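Local coordinates for solute-binding protein (Thermoactinomyces vulgaris, PDB 2ZYN) that binds cyclodextrin in the cleft between its two lobes and probably serves as the extracellular solute receptor of a sugar transport system, at residues Ile128-Leu133 and Ala275-Gly280; Trp80-Leu85 and Val348-Ile353; Lys17-Val22 and Ser290-Tyr295. All blocks are in the same frame, centred on the assembly; numbering follows the deposited sequence.

Contact 1 of 3, residues Ile128-Leu133 and Ala275-Gly280. With GLC (alpha-D-glucopyranose), chain B.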
loop_
_atom_site.group_PDB
_atom_site.type_symbol
_atom_site.label_atom_id
_atom_site.label_comp_id
_atom_site.label_asym_id
_atom_site.label_seq_id
_atom_site.Cartn_x
_atom_site.Cartn_y
_atom_site.Cartn_z
ATOM N N ILE A 128 -1.983 5.390 6.775
ATOM C CA ILE A 128 -3.111 5.192 5.875
ATOM C C ILE A 128 -2.755 5.882 4.561
ATOM O O ILE A 128 -2.190 6.989 4.559
ATOM C CB ILE A 128 -4.437 5.721 6.488
ATOM C CG1 ILE A 128 -5.633 5.324 5.615
ATOM C CG2 ILE A 128 -4.356 7.234 6.754
ATOM C CD1 ILE A 128 -6.969 5.255 6.373
ATOM N N GLU A 129 -3.045 5.220 3.444
ATOM C CA GLU A 129 -2.481 5.655 2.163
ATOM C C GLU A 129 -3.330 5.355 0.933
ATOM O O GLU A 129 -4.048 4.358 0.878
ATOM C CB GLU A 129 -1.083 5.050 1.983
ATOM C CG GLU A 129 -1.078 3.541 1.743
ATOM C CD GLU A 129 0.273 2.890 1.977
ATOM O OE1 GLU A 129 0.378 1.669 1.742
ATOM O OE2 GLU A 129 1.229 3.583 2.394
ATOM N N SER A 130 -3.223 6.240 -0.053
ATOM C CA SER A 130 -3.722 6.001 -1.398
ATOM C C SER A 130 -2.741 6.645 -2.363
ATOM O O SER A 130 -2.091 7.627 -2.016
ATOM C CB SER A 130 -5.101 6.629 -1.581
ATOM O OG SER A 130 -5.476 6.622 -2.943
ATOM N N VAL A 131 -2.622 6.083 -3.562
ATOM C CA VAL A 131 -1.873 6.749 -4.623
ATOM C C VAL A 131 -2.639 7.993 -5.069
ATOM O O VAL A 131 -3.862 8.062 -4.931
ATOM C CB VAL A 131 -1.610 5.825 -5.840
ATOM C CG1 VAL A 131 -0.713 4.648 -5.438
ATOM C CG2 VAL A 131 -2.928 5.346 -6.473
ATOM N N ALA A 132 -1.908 8.985 -5.567
ATOM C CA ALA A 132 -2.510 10.152 -6.191
ATOM C C ALA A 132 -1.618 10.575 -7.344
ATOM O O ALA A 132 -0.661 9.867 -7.679
ATOM C CB ALA A 132 -2.683 11.284 -5.180
ATOM N N LEU A 133 -1.947 11.704 -7.969
ATOM C CA LEU A 133 -1.125 12.263 -9.029
ATOM C C LEU A 133 -0.059 13.146 -8.398
ATOM O O LEU A 133 -0.366 14.182 -7.808
ATOM C CB LEU A 133 -1.982 13.073 -10.011
ATOM C CG LEU A 133 -1.370 13.397 -11.380
ATOM C CD1 LEU A 133 -1.116 12.133 -12.190
ATOM C CD2 LEU A 133 -2.285 14.332 -12.147
ATOM N N ALA A 275 -11.995 9.017 -9.131
ATOM C CA ALA A 275 -11.218 7.792 -9.265
ATOM C C ALA A 275 -11.296 7.003 -7.966
ATOM O O ALA A 275 -11.076 7.550 -6.880
ATOM C CB ALA A 275 -9.771 8.105 -9.629
ATOM N N GLN A 276 -11.649 5.727 -8.077
ATOM C CA GLN A 276 -11.690 4.848 -6.920
ATOM C C GLN A 276 -10.388 4.070 -6.810
ATOM O O GLN A 276 -10.228 3.012 -7.423
ATOM C CB GLN A 276 -12.878 3.890 -6.988
ATOM C CG GLN A 276 -14.125 4.394 -6.296
ATOM C CD GLN A 276 -14.945 3.278 -5.661
ATOM O OE1 GLN A 276 -15.923 3.541 -4.958
ATOM N NE2 GLN A 276 -14.544 2.029 -5.896
ATOM N N THR A 277 -9.460 4.618 -6.036
ATOM C CA THR A 277 -8.177 3.978 -5.783
ATOM C C THR A 277 -8.310 3.066 -4.570
ATOM O O THR A 277 -9.283 3.161 -3.818
ATOM C CB THR A 277 -7.094 5.024 -5.481
ATOM O OG1 THR A 277 -7.580 5.928 -4.480
ATOM C CG2 THR A 277 -6.734 5.799 -6.731
ATOM N N PHE A 278 -7.334 2.181 -4.384
ATOM C CA PHE A 278 -7.250 1.389 -3.164
ATOM C C PHE A 278 -6.805 2.270 -2.001
ATOM O O PHE A 278 -5.983 3.167 -2.180
ATOM C CB PHE A 278 -6.240 0.254 -3.329
ATOM C CG PHE A 278 -6.794 -0.978 -3.995
ATOM C CD1 PHE A 278 -6.033 -1.667 -4.934
ATOM C CD2 PHE A 278 -8.061 -1.466 -3.668
ATOM C CE1 PHE A 278 -6.525 -2.814 -5.548
ATOM C CE2 PHE A 278 -8.560 -2.613 -4.270
ATOM C CZ PHE A 278 -7.793 -3.289 -5.212
ATOM N N ILE A 279 -7.361 2.013 -0.819
ATOM C CA ILE A 279 -6.838 2.576 0.426
ATOM C C ILE A 279 -6.072 1.463 1.137
ATOM O O ILE A 279 -6.571 0.340 1.269
ATOM C CB ILE A 279 -7.951 3.127 1.359
ATOM C CG1 ILE A 279 -8.784 4.197 0.643
ATOM C CG2 ILE A 279 -7.353 3.681 2.668
ATOM C CD1 ILE A 279 -10.119 4.473 1.316
ATOM N N GLY A 280 -4.854 1.778 1.570
ATOM C CA GLY A 280 -4.020 0.835 2.307
ATOM C C GLY A 280 -3.771 1.294 3.730
ATOM O O GLY A 280 -3.552 2.479 3.979
HETATM C C1 GLC B . 2.788 0.543 -1.941
HETATM C C2 GLC B . 1.764 0.149 -0.854
HETATM C C3 GLC B . 1.362 -1.381 -0.909
HETATM C C4 GLC B . 1.209 -1.936 -2.342
HETATM C C5 GLC B . 2.423 -1.563 -3.223
HETATM C C6 GLC B . 2.276 -2.065 -4.667
HETATM O O2 GLC B . 2.253 0.462 0.462
HETATM O O3 GLC B . 0.106 -1.580 -0.281
HETATM O O4 GLC B . 1.085 -3.357 -2.301
HETATM O O5 GLC B . 2.626 -0.137 -3.244
HETATM O O6 GLC B . 3.551 -2.103 -5.258
HETATM O O HOH W 1 -3.704 3.480 -3.523
#
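Glu129 and Gly280 face each other as an antiparallel, hydrogen-bonded pair where strand 120-129 runs against the start of strand 278-286. Gly280 N gives a nearly straight bond to Glu129 O (2.8 Å, N-H...O 172°), while the return bond from Glu129 N to Gly280 O is more bent (138°). Glu129 O also receives the CA-H of Ile279, with Ile279 CA 3.3 Å from it. Glu129 CG stands between its own N and carbonyl carbon (chi1 70°), and from there the extended chain runs past the Gly280 backbone, CG lying 3.5 Å from Gly280 O. Because Gly280 carries no side chain, the carboxylate can pass close by to reach the sugar: OE1 accepts the O2 hydroxyl of the chain B glucose at 2.6 Å, and OE2 pairs with Lys282. With an alanine here, the glucose O2 would probably lose its carboxylate acceptor and Lys282 the charge it pairs with.

Further along, the chains part, and Thr277 takes over from the backbone. Its OG1 lies 2.7 Å from Ser130 OG and is hydrogen-bonded to Gln343 of helix 335-344; Ser130 OG itself donates to Val131 O, approaching from somewhat outside the carbonyl plane. On the other branch, the Thr277 methyl CG2 meets Val131 CG2 at 3.8 Å. A water bridges the diverging backbones, accepting from Val131 N and donating to Phe278 O.

Residues 128-133 pass from strand 120-129 of one sheet into strand 132-136 of another, and 275-280 lead into strand 278-286 of the first; this is consistent with the interlobe hinge of a bacterial solute-binding protein, with the ligand held directly beside it.

Contact 2 of 3, residues Trp80-Leu85 and Val348-Ile353. With GLC (alpha-D-glucopyranose), chain C; GLC (alpha-D-glucopyranose), chain D; GLC (alpha-D-glucopyranose), chain B.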
loop_
_atom_site.group_PDB
_atom_site.type_symbol
_atom_site.label_atom_id
_atom_site.label_comp_id
_atom_site.label_asym_id
_atom_site.label_seq_id
_atom_site.Cartn_x
_atom_site.Cartn_y
_atom_site.Cartn_z
ATOM N N TRP A 80 3.008 -5.050 7.434
ATOM C CA TRP A 80 2.651 -5.117 6.011
ATOM C C TRP A 80 1.264 -4.523 5.782
ATOM O O TRP A 80 0.474 -4.427 6.731
ATOM C CB TRP A 80 2.752 -6.544 5.444
ATOM C CG TRP A 80 1.987 -7.603 6.178
ATOM C CD1 TRP A 80 0.641 -7.828 6.136
ATOM C CD2 TRP A 80 2.537 -8.609 7.034
ATOM N NE1 TRP A 80 0.317 -8.907 6.925
ATOM C CE2 TRP A 80 1.462 -9.405 7.488
ATOM C CE3 TRP A 80 3.835 -8.912 7.467
ATOM C CZ2 TRP A 80 1.642 -10.486 8.360
ATOM C CZ3 TRP A 80 4.017 -9.988 8.335
ATOM C CH2 TRP A 80 2.922 -10.765 8.767
ATOM N N PRO A 81 0.962 -4.106 4.534
ATOM C CA PRO A 81 -0.376 -3.574 4.252
ATOM C C PRO A 81 -1.486 -4.583 4.571
ATOM O O PRO A 81 -1.294 -5.787 4.427
ATOM C CB PRO A 81 -0.333 -3.270 2.752
ATOM C CG PRO A 81 1.114 -3.126 2.427
ATOM C CD PRO A 81 1.821 -4.083 3.333
ATOM N N HIS A 82 -2.637 -4.067 4.992
ATOM C CA HIS A 82 -3.703 -4.870 5.587
ATOM C C HIS A 82 -4.380 -5.882 4.659
ATOM O O HIS A 82 -5.124 -6.735 5.140
ATOM C CB HIS A 82 -4.779 -3.938 6.133
ATOM C CG HIS A 82 -5.573 -3.271 5.058
ATOM N ND1 HIS A 82 -6.797 -3.743 4.634
ATOM C CD2 HIS A 82 -5.298 -2.195 4.286
ATOM C CE1 HIS A 82 -7.250 -2.973 3.662
ATOM N NE2 HIS A 82 -6.359 -2.024 3.434
ATOM N N ASP A 83 -4.163 -5.780 3.346
ATOM C CA ASP A 83 -4.865 -6.657 2.397
ATOM C C ASP A 83 -4.645 -8.140 2.688
ATOM O O ASP A 83 -5.539 -8.958 2.481
ATOM C CB ASP A 83 -4.501 -6.346 0.939
ATOM C CG ASP A 83 -3.010 -6.362 0.688
ATOM O OD1 ASP A 83 -2.315 -5.464 1.203
ATOM O OD2 ASP A 83 -2.528 -7.245 -0.057
ATOM N N ARG A 84 -3.460 -8.476 3.183
ATOM C CA ARG A 84 -3.127 -9.871 3.450
ATOM C C ARG A 84 -3.306 -10.272 4.918
ATOM O O ARG A 84 -2.736 -11.261 5.365
ATOM C CB ARG A 84 -1.710 -10.180 2.967
ATOM C CG ARG A 84 -1.544 -10.148 1.455
ATOM C CD ARG A 84 -0.113 -10.447 1.051
ATOM N NE ARG A 84 0.283 -11.810 1.410
ATOM C CZ ARG A 84 1.527 -12.276 1.364
ATOM N NH1 ARG A 84 2.532 -11.494 0.980
ATOM N NH2 ARG A 84 1.771 -13.533 1.714
ATOM N N LEU A 85 -4.097 -9.502 5.663
ATOM C CA LEU A 85 -4.358 -9.808 7.071
ATOM C C LEU A 85 -5.138 -11.114 7.257
ATOM O O LEU A 85 -4.720 -11.982 8.026
ATOM C CB LEU A 85 -5.086 -8.650 7.762
ATOM C CG LEU A 85 -5.426 -8.827 9.246
ATOM C CD1 LEU A 85 -4.174 -8.981 10.095
ATOM C CD2 LEU A 85 -6.259 -7.663 9.740
ATOM N N VAL A 348 -11.414 2.984 -1.813
ATOM C CA VAL A 348 -11.995 1.871 -1.069
ATOM C C VAL A 348 -10.862 1.093 -0.404
ATOM O O VAL A 348 -9.826 0.867 -1.027
ATOM C CB VAL A 348 -12.817 0.919 -1.981
ATOM C CG1 VAL A 348 -14.115 1.579 -2.439
ATOM C CG2 VAL A 348 -12.004 0.460 -3.187
ATOM N N PRO A 349 -11.046 0.687 0.865
ATOM C CA PRO A 349 -10.012 -0.144 1.471
ATOM C C PRO A 349 -9.830 -1.437 0.681
ATOM O O PRO A 349 -10.813 -2.010 0.198
ATOM C CB PRO A 349 -10.565 -0.447 2.871
ATOM C CG PRO A 349 -12.024 -0.137 2.800
ATOM C CD PRO A 349 -12.163 0.953 1.787
ATOM N N MET A 350 -8.584 -1.877 0.532
ATOM C CA MET A 350 -8.309 -3.172 -0.079
ATOM C C MET A 350 -9.051 -4.256 0.693
ATOM O O MET A 350 -9.107 -4.204 1.927
ATOM C CB MET A 350 -6.812 -3.481 -0.069
ATOM C CG MET A 350 -5.991 -2.598 -0.993
ATOM S SD MET A 350 -4.266 -3.092 -1.087
ATOM C CE MET A 350 -3.645 -2.483 0.481
ATOM N N PRO A 351 -9.653 -5.222 -0.023
ATOM C CA PRO A 351 -10.191 -6.390 0.673
ATOM C C PRO A 351 -9.119 -7.041 1.540
ATOM O O PRO A 351 -7.931 -7.006 1.196
ATOM C CB PRO A 351 -10.601 -7.326 -0.472
ATOM C CG PRO A 351 -10.888 -6.419 -1.610
ATOM C CD PRO A 351 -9.898 -5.284 -1.476
ATOM N N SER A 352 -9.528 -7.599 2.673
ATOM C CA SER A 352 -8.583 -8.246 3.577
ATOM C C SER A 352 -8.969 -9.689 3.898
ATOM O O SER A 352 -8.357 -10.319 4.762
ATOM C CB SER A 352 -8.403 -7.426 4.864
ATOM O OG SER A 352 -9.639 -7.230 5.524
ATOM N N ILE A 353 -9.971 -10.215 3.192
ATOM C CA ILE A 353 -10.356 -11.623 3.347
ATOM C C ILE A 353 -9.219 -12.544 2.883
ATOM O O ILE A 353 -8.399 -12.133 2.062
ATOM C CB ILE A 353 -11.696 -11.953 2.632
ATOM C CG1 ILE A 353 -11.637 -11.611 1.136
ATOM C CG2 ILE A 353 -12.852 -11.233 3.323
ATOM C CD1 ILE A 353 -12.903 -11.952 0.375
HETATM C C1 GLC C . -0.182 -3.908 -2.659
HETATM C C2 GLC C . -0.585 -4.903 -1.583
HETATM C C3 GLC C . 0.416 -6.061 -1.516
HETATM C C4 GLC C . 0.642 -6.727 -2.917
HETATM C C5 GLC C . 0.940 -5.662 -3.992
HETATM C C6 GLC C . 0.922 -6.203 -5.404
HETATM O O2 GLC C . -0.722 -4.286 -0.315
HETATM O O3 GLC C . 0.113 -7.030 -0.556
HETATM O O4 GLC C . 1.765 -7.559 -2.805
HETATM O O5 GLC C . -0.021 -4.571 -3.926
HETATM O O6 GLC C . 1.564 -5.295 -6.271
HETATM C C1 GLC D . 1.442 -8.971 -2.851
HETATM C C2 GLC D . 2.368 -9.683 -1.897
HETATM C C3 GLC D . 3.819 -9.557 -2.352
HETATM C C4 GLC D . 4.052 -9.990 -3.844
HETATM C C5 GLC D . 2.981 -9.325 -4.760
HETATM C C6 GLC D . 2.894 -9.874 -6.192
HETATM O O2 GLC D . 2.224 -9.223 -0.550
HETATM O O3 GLC D . 4.739 -10.201 -1.521
HETATM O O4 GLC D . 5.332 -9.445 -4.166
HETATM O O5 GLC D . 1.643 -9.428 -4.206
HETATM O O6 GLC D . 2.662 -11.300 -6.106
HETATM C C1 GLC B . 2.788 0.543 -1.941
HETATM C C2 GLC B . 1.764 0.149 -0.854
HETATM C C3 GLC B . 1.362 -1.381 -0.909
HETATM C C4 GLC B . 1.209 -1.936 -2.342
HETATM C C5 GLC B . 2.423 -1.563 -3.223
HETATM C C6 GLC B . 2.276 -2.065 -4.667
HETATM O O2 GLC B . 2.253 0.462 0.462
HETATM O O3 GLC B . 0.106 -1.580 -0.281
HETATM O O4 GLC B . 1.085 -3.357 -2.301
HETATM O O5 GLC B . 2.626 -0.137 -3.244
HETATM O O6 GLC B . 3.551 -2.103 -5.258
HETATM O O HOH W 2 -5.904 -11.491 3.039
#
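Pro349 opens the contact with its carbonyl carbon C at the edge of the His82 ring, 4.2 Å from CE1. Met350 follows and crosses that imidazole obliquely, its CB 3.8 Å from Asp83 CB. A turn about the CG-SD bond (chi3 -76°) then brings the methyl CE within 4.1 Å of Pro81 CB, beside the sugar. The far nitrogen of His82, NE2, is hydrogen-bonded to Ile279 O, which fixes the ring's rotation. At Pro351 the carbonyl takes over, with O 3.3 Å from Asp83 CA in a CA-H...O contact. Ser352 answers in the reverse sense: its CA-H points almost straight (160°) at Asp83 O, and its CB rests against His82 O. Beyond it, a water lies near both Ile353 O and Asp83 O.

With its backbone lined by these contacts, Asp83 turns its carboxylate to the ligand. OD1 accepts O2 of the chain C glucose in a very short 2.5 Å bond, and OD2 accepts O3 at 2.7 Å. Arg84 NH1 donates to O2 of the chain D glucose at 2.8 Å. One carboxylate spanning two adjacent hydroxyls is characteristic of carbohydrate-binding sites.

Contact 3 of 3, residues Lys17-Val22 and Ser290-Tyr295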
loop_
_atom_site.group_PDB
_atom_site.type_symbol
_atom_site.label_atom_id
_atom_site.label_comp_id
_atom_site.label_asym_id
_atom_site.label_seq_id
_atom_site.Cartn_x
_atom_site.Cartn_y
_atom_site.Cartn_z
ATOM N N LYS A 17 18.879 -13.441 31.543
ATOM C CA LYS A 17 17.990 -12.276 31.501
ATOM C C LYS A 17 18.191 -11.362 30.273
ATOM O O LYS A 17 18.178 -10.132 30.407
ATOM C CB LYS A 17 18.100 -11.470 32.811
ATOM C CG LYS A 17 19.526 -11.074 33.204
ATOM C CD LYS A 17 19.577 -10.401 34.570
ATOM C CE LYS A 17 21.012 -10.069 34.960
ATOM N NZ LYS A 17 21.124 -9.535 36.349
ATOM N N PRO A 18 18.351 -11.950 29.066
ATOM C CA PRO A 18 18.513 -11.066 27.919
ATOM C C PRO A 18 17.158 -10.681 27.319
ATOM O O PRO A 18 16.792 -11.157 26.238
ATOM C CB PRO A 18 19.345 -11.907 26.941
ATOM C CG PRO A 18 19.167 -13.342 27.376
ATOM C CD PRO A 18 18.377 -13.366 28.657
ATOM N N ASP A 19 16.421 -9.834 28.038
ATOM C CA ASP A 19 15.121 -9.340 27.588
ATOM C C ASP A 19 15.280 -8.472 26.344
ATOM O O ASP A 19 15.557 -7.270 26.434
ATOM C CB ASP A 19 14.409 -8.572 28.709
ATOM C CG ASP A 19 13.666 -9.491 29.663
ATOM O OD1 ASP A 19 12.618 -10.044 29.266
ATOM O OD2 ASP A 19 14.124 -9.653 30.815
ATOM N N LYS A 20 15.107 -9.103 25.186
ATOM C CA LYS A 20 15.324 -8.454 23.898
ATOM C C LYS A 20 14.164 -8.716 22.943
ATOM O O LYS A 20 13.773 -9.866 22.721
ATOM C CB LYS A 20 16.636 -8.944 23.282
ATOM C CG LYS A 20 17.047 -8.238 22.002
ATOM C CD LYS A 20 18.063 -9.071 21.241
ATOM C CE LYS A 20 18.561 -8.344 20.010
ATOM N NZ LYS A 20 19.424 -9.219 19.173
ATOM N N LEU A 21 13.622 -7.637 22.383
ATOM C CA LEU A 21 12.551 -7.722 21.396
ATOM C C LEU A 21 13.089 -7.459 19.991
ATOM O O LEU A 21 14.055 -6.716 19.820
ATOM C CB LEU A 21 11.421 -6.743 21.738
ATOM C CG LEU A 21 10.655 -6.984 23.047
ATOM C CD1 LEU A 21 9.797 -5.782 23.404
ATOM C CD2 LEU A 21 9.803 -8.247 22.981
ATOM N N VAL A 22 12.470 -8.092 18.997
ATOM C CA VAL A 22 12.864 -7.927 17.597
ATOM C C VAL A 22 11.705 -7.326 16.804
ATOM O O VAL A 22 10.563 -7.777 16.915
ATOM C CB VAL A 22 13.323 -9.271 16.959
ATOM C CG1 VAL A 22 13.726 -9.086 15.502
ATOM C CG2 VAL A 22 14.485 -9.872 17.739
ATOM N N SER A 290 5.690 -14.966 18.921
ATOM C CA SER A 290 6.389 -14.102 19.865
ATOM C C SER A 290 6.410 -14.743 21.248
ATOM O O SER A 290 5.374 -15.185 21.754
ATOM C CB SER A 290 5.722 -12.726 19.936
ATOM O OG SER A 290 6.286 -11.941 20.971
ATOM N N LYS A 291 7.600 -14.807 21.841
ATOM C CA LYS A 291 7.771 -15.359 23.183
ATOM C C LYS A 291 7.427 -14.330 24.253
ATOM O O LYS A 291 7.287 -14.671 25.432
ATOM C CB LYS A 291 9.201 -15.867 23.382
ATOM C CG LYS A 291 9.546 -17.112 22.578
ATOM C CD LYS A 291 10.954 -17.615 22.882
ATOM C CE LYS A 291 12.026 -16.775 22.193
ATOM N NZ LYS A 291 13.398 -17.307 22.441
ATOM N N TYR A 292 7.284 -13.072 23.835
ATOM C CA TYR A 292 7.020 -11.970 24.753
ATOM C C TYR A 292 5.877 -11.071 24.253
ATOM O O TYR A 292 6.100 -9.894 23.970
ATOM C CB TYR A 292 8.298 -11.142 24.963
ATOM C CG TYR A 292 9.539 -11.968 25.225
ATOM C CD1 TYR A 292 10.393 -12.328 24.182
ATOM C CD2 TYR A 292 9.855 -12.397 26.513
ATOM C CE1 TYR A 292 11.532 -13.092 24.417
ATOM C CE2 TYR A 292 10.989 -13.161 26.758
ATOM C CZ TYR A 292 11.822 -13.503 25.707
ATOM O OH TYR A 292 12.948 -14.256 25.944
ATOM N N PRO A 293 4.644 -11.618 24.158
ATOM C CA PRO A 293 3.535 -10.831 23.611
ATOM C C PRO A 293 3.145 -9.649 24.496
ATOM O O PRO A 293 2.685 -8.630 23.987
ATOM C CB PRO A 293 2.388 -11.845 23.529
ATOM C CG PRO A 293 2.714 -12.868 24.555
ATOM C CD PRO A 293 4.209 -12.973 24.552
ATOM N N LYS A 294 3.328 -9.797 25.807
ATOM C CA LYS A 294 3.042 -8.730 26.762
ATOM C C LYS A 294 3.943 -7.518 26.517
ATOM O O LYS A 294 3.445 -6.407 26.333
ATOM C CB LYS A 294 3.203 -9.245 28.193
ATOM C CG LYS A 294 2.986 -8.205 29.283
ATOM C CD LYS A 294 3.500 -8.724 30.613
ATOM C CE LYS A 294 3.501 -7.640 31.677
ATOM N NZ LYS A 294 4.030 -8.153 32.971
ATOM N N TYR A 295 5.256 -7.745 26.504
ATOM C CA TYR A 295 6.237 -6.672 26.297
ATOM C C TYR A 295 6.205 -6.107 24.878
ATOM O O TYR A 295 6.380 -4.903 24.683
ATOM C CB TYR A 295 7.660 -7.136 26.641
ATOM C CG TYR A 295 7.866 -7.560 28.085
ATOM C CD1 TYR A 295 7.226 -6.893 29.132
ATOM C CD2 TYR A 295 8.721 -8.616 28.402
ATOM C CE1 TYR A 295 7.418 -7.280 30.457
ATOM C CE2 TYR A 295 8.924 -9.007 29.725
ATOM C CZ TYR A 295 8.270 -8.334 30.744
ATOM O OH TYR A 295 8.469 -8.719 32.049
#
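Leu21 reaches between two tyrosines, and its two methyls divide the work. CD2 comes to 3.8 Å from Tyr292 CB, the two side chains crossing at a slant, while CD1 goes to the helix start and lies 4.1 Å from Tyr295 CB and 3.8 Å from the Tyr295 carbonyl O. The side chain leaves strand 20-25 with CG anti to its carbonyl carbon (chi1 -64°), and chi2 (167°) carries CD1 onward to Tyr295 while CD2 branches off toward Tyr292, so that the methyls arrive at the backbone end of each tyrosine.

Farther out, the rings come beside the loop that precedes the strand. There Asp19 sends OD1 to 3.9 Å from Tyr295 CE2, its carboxylate plane standing almost perpendicular to that ring, 84° away. The same oxygen lies 4.3 Å from Tyr292 CE2, and Lys20 O is a similar distance from CE1 of that ring. One face of the Tyr292 ring is covered, toward its rim, by Lys291 CB.

Tyr292 is held in position from its own side. Ser290 OG accepts from Tyr292 N (3.2 Å), forming an ST turn just ahead of helix 293-303, for which Tyr292 is the N-cap residue. Asp76 joins the two sides, one carboxylate oxygen bonded to Ser290 OG and the other to Val22 N.

Between the segments themselves the chemistry is chiefly aliphatic and aromatic carbon against carbon, with a carboxylate oxygen loosely beside ring C-H groups. It implies cohesion through dispersion and shape at the surface, with Asp76 adding hydrogen bonds to both sides.

Overall arrangement
Contacts 1 and 2 adjoin, their centres 13 Å apart: strand 278-286 is neighbour to both strand 77-81 and strand 348-349 in one mixed sheet, Val348 pairs with Thr277 and Ile279, and both contacts touch the chain B glucose. Contact 3 lies far out toward the periphery, about 28 Å from contact 2 and 36 Å from contact 1 between centres, where strand 20-25 meets helix 293-303, the helix that follows strand 278-286. Along the chain, contact 1 is nested inside the loops closed by contacts 2 and 3, which cross each other. Late segments thus return repeatedly to early ones, lining the ligand site centrally and tying the N-terminal strand down peripherally.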